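PDB 3GGD: SAM-dependent methyltransferase, which probably transfers a methyl group from S-adenosyl-L-methionine to an acceptor not yet identified, and is seen here with the product S-adenosyl-L-homocysteine bound. Local coordinates for residues V39-V44 against Q222-L227; L60-C65 against K72-F77. All coordinates share one frame; numbering follows the deposited sequence.

Contact 1: V39-V44 against Q222-L227. With EDO (1,2-ethanediol), chain L; EDO (1,2-ethanediol), chain P; EDO (1,2-ethanediol), chain M.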
loop_
_atom_site.group_PDB
_atom_site.type_symbol
_atom_site.label_atom_id
_atom_site.label_comp_id
_atom_site.label_asym_id
_atom_site.label_seq_id
_atom_site.Cartn_x
_atom_site.Cartn_y
_atom_site.Cartn_z
ATOM N N VAL A 39 13.544 2.061 -5.270
ATOM C CA VAL A 39 13.560 2.076 -3.799
ATOM C C VAL A 39 14.102 3.383 -3.204
ATOM O O VAL A 39 13.659 3.831 -2.146
ATOM C CB VAL A 39 14.330 0.842 -3.231
ATOM C CG1 VAL A 39 13.532 -0.455 -3.557
ATOM C CG2 VAL A 39 15.827 0.816 -3.736
ATOM N N GLU A 40 15.054 3.988 -3.883
ATOM C CA GLU A 40 15.644 5.223 -3.407
ATOM C C GLU A 40 14.632 6.354 -3.237
ATOM O O GLU A 40 14.881 7.255 -2.454
ATOM C CB GLU A 40 16.797 5.678 -4.286
ATOM C CG GLU A 40 17.980 4.705 -4.331
ATOM C CD GLU A 40 17.868 3.590 -5.383
ATOM O OE1 GLU A 40 16.810 3.507 -6.057
ATOM O OE2 GLU A 40 18.871 2.812 -5.555
ATOM N N ARG A 41 13.500 6.293 -3.947
ATOM C CA ARG A 41 12.458 7.323 -3.849
ATOM C C ARG A 41 11.234 6.774 -3.091
ATOM O O ARG A 41 10.190 7.421 -3.058
ATOM C CB ARG A 41 11.945 7.704 -5.260
ATOM C CG ARG A 41 12.950 8.271 -6.170
ATOM C CD ARG A 41 12.331 8.898 -7.423
ATOM N NE ARG A 41 11.742 7.974 -8.404
ATOM C CZ ARG A 41 10.494 8.047 -8.909
ATOM N NH1 ARG A 41 9.605 9.002 -8.543
ATOM N NH2 ARG A 41 10.136 7.149 -9.832
ATOM N N ALA A 42 11.325 5.547 -2.573
ATOM C CA ALA A 42 10.187 4.902 -1.961
ATOM C C ALA A 42 10.579 4.406 -0.549
ATOM O O ALA A 42 10.702 5.214 0.386
ATOM C CB ALA A 42 9.675 3.786 -2.866
ATOM N N VAL A 43 10.800 3.106 -0.383
ATOM C CA VAL A 43 11.125 2.576 0.944
ATOM C C VAL A 43 12.404 3.165 1.626
ATOM O O VAL A 43 12.497 3.230 2.862
ATOM C CB VAL A 43 11.168 0.996 0.920
ATOM C CG1 VAL A 43 12.376 0.502 0.081
ATOM C CG2 VAL A 43 11.104 0.411 2.386
ATOM N N VAL A 44 13.372 3.615 0.835
ATOM C CA VAL A 44 14.549 4.274 1.384
ATOM C C VAL A 44 14.160 5.577 2.105
ATOM O O VAL A 44 14.757 5.956 3.153
ATOM C CB VAL A 44 15.575 4.579 0.289
ATOM C CG1 VAL A 44 16.615 5.648 0.753
ATOM C CG2 VAL A 44 16.230 3.311 -0.156
ATOM N N GLN A 222 5.813 9.023 -4.496
ATOM C CA GLN A 222 6.514 8.967 -5.777
ATOM C C GLN A 222 5.950 7.956 -6.765
ATOM O O GLN A 222 5.857 6.760 -6.456
ATOM C CB GLN A 222 7.969 8.657 -5.527
ATOM C CG GLN A 222 8.628 9.661 -4.624
ATOM C CD GLN A 222 9.076 10.923 -5.331
ATOM O OE1 GLN A 222 9.467 10.914 -6.518
ATOM N NE2 GLN A 222 9.052 12.026 -4.581
ATOM N N SER A 223 5.584 8.442 -7.948
ATOM C CA SER A 223 5.087 7.607 -9.031
ATOM C C SER A 223 6.164 7.520 -10.118
ATOM O O SER A 223 7.179 8.201 -10.035
ATOM C CB SER A 223 3.790 8.176 -9.639
ATOM O OG SER A 223 4.027 9.122 -10.663
ATOM N N ILE A 224 5.927 6.700 -11.134
ATOM C CA ILE A 224 6.875 6.558 -12.250
ATOM C C ILE A 224 6.390 7.365 -13.471
ATOM O O ILE A 224 7.013 7.353 -14.527
ATOM C CB ILE A 224 7.072 5.066 -12.669
ATOM C CG1 ILE A 224 5.765 4.490 -13.273
ATOM C CG2 ILE A 224 7.556 4.273 -11.501
ATOM C CD1 ILE A 224 5.943 3.293 -14.155
ATOM N N HIS A 225 5.249 8.035 -13.345
ATOM C CA HIS A 225 4.780 8.851 -14.456
ATOM C C HIS A 225 5.597 10.128 -14.606
ATOM O O HIS A 225 5.643 10.961 -13.687
ATOM C CB HIS A 225 3.329 9.267 -14.287
ATOM C CG HIS A 225 2.828 10.077 -15.433
ATOM N ND1 HIS A 225 2.528 9.518 -16.658
ATOM C CD2 HIS A 225 2.640 11.409 -15.565
ATOM C CE1 HIS A 225 2.154 10.476 -17.489
ATOM N NE2 HIS A 225 2.208 11.629 -16.846
ATOM N N LYS A 226 6.176 10.303 -15.789
ATOM C CA LYS A 226 6.971 11.483 -16.101
ATOM C C LYS A 226 6.124 12.556 -16.757
ATOM O O LYS A 226 5.471 12.306 -17.761
ATOM C CB LYS A 226 8.108 11.144 -17.077
ATOM C CG LYS A 226 9.231 10.366 -16.467
ATOM C CD LYS A 226 10.492 10.402 -17.371
ATOM C CE LYS A 226 11.643 9.474 -16.819
ATOM N NZ LYS A 226 11.287 7.973 -16.713
ATOM N N LEU A 227 6.187 13.750 -16.193
ATOM C CA LEU A 227 5.506 14.892 -16.714
ATOM C C LEU A 227 6.375 15.487 -17.843
ATOM O O LEU A 227 7.551 15.149 -17.967
ATOM C CB LEU A 227 5.273 15.895 -15.595
ATOM C CG LEU A 227 4.383 15.386 -14.473
ATOM C CD1 LEU A 227 4.471 16.301 -13.272
ATOM C CD2 LEU A 227 2.945 15.226 -14.973
HETATM C C1 EDO L . 7.064 7.664 -1.374
HETATM O O1 EDO L . 7.361 7.090 -2.660
HETATM C C2 EDO L . 7.628 6.817 -0.198
HETATM O O2 EDO L . 7.324 5.390 -0.281
HETATM C C1 EDO P . 0.577 13.867 -18.737
HETATM O O1 EDO P . 1.993 14.148 -18.611
HETATM C C2 EDO P . -0.115 13.944 -17.378
HETATM O O2 EDO P . -1.529 13.612 -17.388
HETATM C C1 EDO M . 17.217 8.124 3.626
HETATM O O1 EDO M . 15.826 8.486 3.660
HETATM C C2 EDO M . 18.083 9.295 4.098
HETATM O O2 EDO M . 18.022 9.489 5.510
#
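Arg41 makes a polar contact with Gln222 and Ser223, pinning the loop between strands 211-217 and 237-244 to the 3-10 turn just before helix 43-50. Arg41 NH1 lies 2.8 Å from Gln222 OE1, in the amide plane and on a lone pair. NH1 also donates to Ser223 O at 3.0 Å, and Arg41 NH2 reaches the same oxygen at 3.1 Å. Both nitrogens thus grip one carbonyl end-on, from the same face of its plane. Gln222 OE1 and Ser223 O both lie close to the guanidinium plane, while the Gln222 amide stands 90° to it. The Arg41 chain bends at chi3 (-70°), which turns the guanidinium toward the loop. Asn38 OD1 takes the NE hydrogen, and Tyr232 adds a cation-pi contact. A leucine in place of Arg41 would probably leave Gln222 OE1 and Ser223 O without these donors and the loop less firmly tied. Beside this grip, an ethanediol O1 bridges Arg41 O (2.9 Å) and Gln222 N (3.1 Å). Ser223 OG bonds Ala233 O. It also accepts from His225 N, two residues on, which closes an ST turn next to the carbonyl that Arg41 holds.

Contact 2: L60-C65 against K72-F77; sequences LIDFAC and KFLSQF. With SAH (S-adenosyl-L-homocysteine), chain E.
Leu74 carries this buried contact, reaching from helix 69-77 to Leu60 and Asp62 on strand 60-63. The helical segment starts at Lys72, whose NZ bonds Thr99 O. Lys72 O accepts from Ser75 OG at 2.7 Å. Phe73 turns instead to helix 43-50, where it meets Val44 and Leu47. Leu74 follows and faces the strand. Leu60 CD2 sits over the fork of Leu74, 4.1 Å from both CD1 and CD2, and the two side chains cross at about a right angle. Leu60 CG is anti to its own N (chi1 180°), which carries that methyl out toward the helix. Leu74 CD1 also lies 4.2 Å from Asp62 OD2, an apolar neighbour for an oxygen that bonds Thr71 OG1.

The contact joins strand and helix of the first beta-alpha-beta unit of the Rossmann-like methyltransferase fold, strand 60-63, helix 69-77 and strand 81-85. The loop after the strand helps form the ligand pocket: S-adenosyl-L-homocysteine donates from its amino N to Ala64 O at 2.7 Å, and Ala64 CB lies 3.2 Å from its ribose O4'. Further along the helical segment, Ser75 O accepts from Asn102 ND2. At Phe77, ring atom CE1 sits 3.2 Å above the Phe73 ring plane, offset toward the rim.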
loop_
_atom_site.group_PDB
_atom_site.type_symbol
_atom_site.label_atom_id
_atom_site.label_comp_id
_atom_site.label_asym_id
_atom_site.label_seq_id
_atom_site.Cartn_x
_atom_site.Cartn_y
_atom_site.Cartn_z
ATOM N N LEU A 60 8.381 -8.938 10.204
ATOM C CA LEU A 60 7.921 -7.762 9.488
ATOM C C LEU A 60 7.041 -8.188 8.335
ATOM O O LEU A 60 7.486 -8.953 7.470
ATOM C CB LEU A 60 9.081 -6.939 8.917
ATOM C CG LEU A 60 8.664 -5.668 8.127
ATOM C CD1 LEU A 60 7.824 -4.661 8.944
ATOM C CD2 LEU A 60 9.907 -4.979 7.579
ATOM N N ILE A 61 5.814 -7.653 8.307
ATOM C CA ILE A 61 4.927 -7.872 7.192
ATOM C C ILE A 61 4.915 -6.658 6.277
ATOM O O ILE A 61 4.751 -5.531 6.748
ATOM C CB ILE A 61 3.465 -8.141 7.663
ATOM C CG1 ILE A 61 3.370 -9.533 8.362
ATOM C CG2 ILE A 61 2.468 -8.016 6.466
ATOM C CD1 ILE A 61 2.001 -9.782 9.109
ATOM N N ASP A 62 5.158 -6.900 4.974
ATOM C CA ASP A 62 4.915 -5.907 3.883
ATOM C C ASP A 62 3.504 -6.216 3.444
ATOM O O ASP A 62 3.254 -7.192 2.736
ATOM C CB ASP A 62 5.891 -6.059 2.705
ATOM C CG ASP A 62 5.754 -4.947 1.671
ATOM O OD1 ASP A 62 4.763 -4.178 1.713
ATOM O OD2 ASP A 62 6.644 -4.848 0.793
ATOM N N PHE A 63 2.563 -5.430 3.959
ATOM C CA PHE A 63 1.143 -5.675 3.744
ATOM C C PHE A 63 0.704 -5.050 2.411
ATOM O O PHE A 63 0.892 -3.844 2.221
ATOM C CB PHE A 63 0.290 -5.055 4.860
ATOM C CG PHE A 63 -1.101 -5.537 4.803
ATOM C CD1 PHE A 63 -1.991 -4.992 3.894
ATOM C CD2 PHE A 63 -1.476 -6.646 5.538
ATOM C CE1 PHE A 63 -3.263 -5.492 3.763
ATOM C CE2 PHE A 63 -2.768 -7.169 5.418
ATOM C CZ PHE A 63 -3.656 -6.602 4.506
ATOM N N ALA A 64 0.133 -5.855 1.502
ATOM C CA ALA A 64 -0.233 -5.392 0.133
ATOM C C ALA A 64 1.072 -5.065 -0.627
ATOM O O ALA A 64 1.284 -3.973 -1.173
ATOM C CB ALA A 64 -1.251 -4.176 0.157
ATOM N N CYS A 65 1.977 -6.030 -0.608
ATOM C CA CYS A 65 3.322 -5.867 -1.134
ATOM C C CYS A 65 3.446 -5.761 -2.667
ATOM O O CYS A 65 4.543 -5.480 -3.195
ATOM C CB CYS A 65 4.190 -7.023 -0.641
ATOM S SG CYS A 65 3.657 -8.654 -1.293
ATOM N N LYS A 72 11.877 -6.582 -1.194
ATOM C CA LYS A 72 13.272 -6.997 -1.346
ATOM C C LYS A 72 14.248 -6.120 -0.523
ATOM O O LYS A 72 15.160 -6.627 0.139
ATOM C CB LYS A 72 13.612 -6.948 -2.822
ATOM C CG LYS A 72 15.073 -7.345 -3.238
ATOM C CD LYS A 72 15.421 -8.758 -2.854
ATOM C CE LYS A 72 16.719 -9.214 -3.559
ATOM N NZ LYS A 72 17.144 -10.466 -2.903
ATOM N N PHE A 73 14.071 -4.802 -0.588
ATOM C CA PHE A 73 14.884 -3.911 0.202
ATOM C C PHE A 73 14.679 -4.167 1.717
ATOM O O PHE A 73 15.632 -4.291 2.485
ATOM C CB PHE A 73 14.614 -2.454 -0.219
ATOM C CG PHE A 73 15.241 -1.424 0.679
ATOM C CD1 PHE A 73 14.630 -1.074 1.896
ATOM C CD2 PHE A 73 16.423 -0.808 0.331
ATOM C CE1 PHE A 73 15.196 -0.122 2.726
ATOM C CE2 PHE A 73 16.984 0.155 1.167
ATOM C CZ PHE A 73 16.369 0.487 2.353
ATOM N N LEU A 74 13.434 -4.237 2.151
ATOM C CA LEU A 74 13.161 -4.504 3.553
ATOM C C LEU A 74 13.901 -5.762 4.028
ATOM O O LEU A 74 14.430 -5.812 5.134
ATOM C CB LEU A 74 11.642 -4.666 3.782
ATOM C CG LEU A 74 10.840 -3.368 3.659
ATOM C CD1 LEU A 74 9.326 -3.662 3.738
ATOM C CD2 LEU A 74 11.275 -2.305 4.734
ATOM N N SER A 75 13.976 -6.773 3.158
ATOM C CA SER A 75 14.563 -8.053 3.546
ATOM C C SER A 75 16.053 -7.923 3.744
ATOM O O SER A 75 16.663 -8.759 4.384
ATOM C CB SER A 75 14.268 -9.135 2.500
ATOM O OG SER A 75 15.135 -9.045 1.381
ATOM N N GLN A 76 16.663 -6.898 3.165
ATOM C CA GLN A 76 18.122 -6.678 3.338
ATOM C C GLN A 76 18.406 -6.074 4.730
ATOM O O GLN A 76 19.478 -6.198 5.263
ATOM C CB GLN A 76 18.660 -5.837 2.168
ATOM C CG GLN A 76 18.652 -6.671 0.858
ATOM C CD GLN A 76 18.499 -5.864 -0.466
ATOM O OE1 GLN A 76 17.948 -4.747 -0.485
ATOM N NE2 GLN A 76 18.968 -6.461 -1.594
ATOM N N PHE A 77 17.383 -5.500 5.356
ATOM C CA PHE A 77 17.544 -4.827 6.649
ATOM C C PHE A 77 16.910 -5.580 7.821
ATOM O O PHE A 77 17.336 -5.420 8.932
ATOM C CB PHE A 77 16.926 -3.394 6.579
ATOM C CG PHE A 77 17.772 -2.418 5.796
ATOM C CD1 PHE A 77 17.730 -2.403 4.409
ATOM C CD2 PHE A 77 18.653 -1.555 6.453
ATOM C CE1 PHE A 77 18.536 -1.530 3.684
ATOM C CE2 PHE A 77 19.452 -0.702 5.744
ATOM C CZ PHE A 77 19.412 -0.680 4.361
HETATM N N SAH E . 2.791 -1.743 -1.515
HETATM C CA SAH E . 3.067 -2.008 -2.951
HETATM C CB SAH E . 1.798 -2.051 -3.828
HETATM C CG SAH E . 0.847 -0.840 -3.836
HETATM S SD SAH E . -0.526 -1.027 -4.988
HETATM C C SAH E . 4.045 -0.997 -3.531
HETATM O O SAH E . 4.696 -1.275 -4.571
HETATM O OXT SAH E . 4.187 0.106 -3.005
HETATM C "C5'" SAH E . -1.790 -1.632 -3.906
HETATM C "C4'" SAH E . -1.639 -3.150 -3.593
HETATM O "O4'" SAH E . -2.683 -3.566 -2.681
HETATM C "C3'" SAH E . -1.761 -4.116 -4.786
HETATM O "O3'" SAH E . -0.662 -5.006 -4.881
HETATM C "C2'" SAH E . -3.026 -4.915 -4.501
HETATM O "O2'" SAH E . -3.098 -6.224 -5.104
HETATM C "C1'" SAH E . -3.077 -4.897 -2.985
HETATM N N9 SAH E . -4.404 -5.191 -2.431
HETATM C C8 SAH E . -5.575 -4.685 -2.906
HETATM N N7 SAH E . -6.600 -5.125 -2.158
HETATM C C5 SAH E . -6.066 -5.937 -1.197
HETATM C C6 SAH E . -6.623 -6.762 -0.130
HETATM N N6 SAH E . -7.971 -6.749 -0.009
HETATM N N1 SAH E . -5.814 -7.499 0.645
HETATM C C2 SAH E . -4.458 -7.487 0.437
HETATM N N3 SAH E . -3.909 -6.763 -0.539
HETATM C C4 SAH E . -4.642 -6.010 -1.382
#

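From the N terminus the chain first reaches 39-44, then runs through helix 43-50 into strand 60-63. Contact 2 closes a short loop there, with six residues between 60-65 and 72-77. The chain then builds most of the sheet before 222-227 returns to close contact 1 over 177 residues. Contact 2 therefore lies wholly within the span of contact 1, and the two do not cross. Their centres are about 17 Å apart, yet they touch: Val43 CG1 packs 3.3 Å from Phe73 CD1, and Val43 CG2 3.6 Å from Leu74 CD2. The 3-10 turn holds the late loop, and the helix that follows it packs on the first beta-alpha-beta unit.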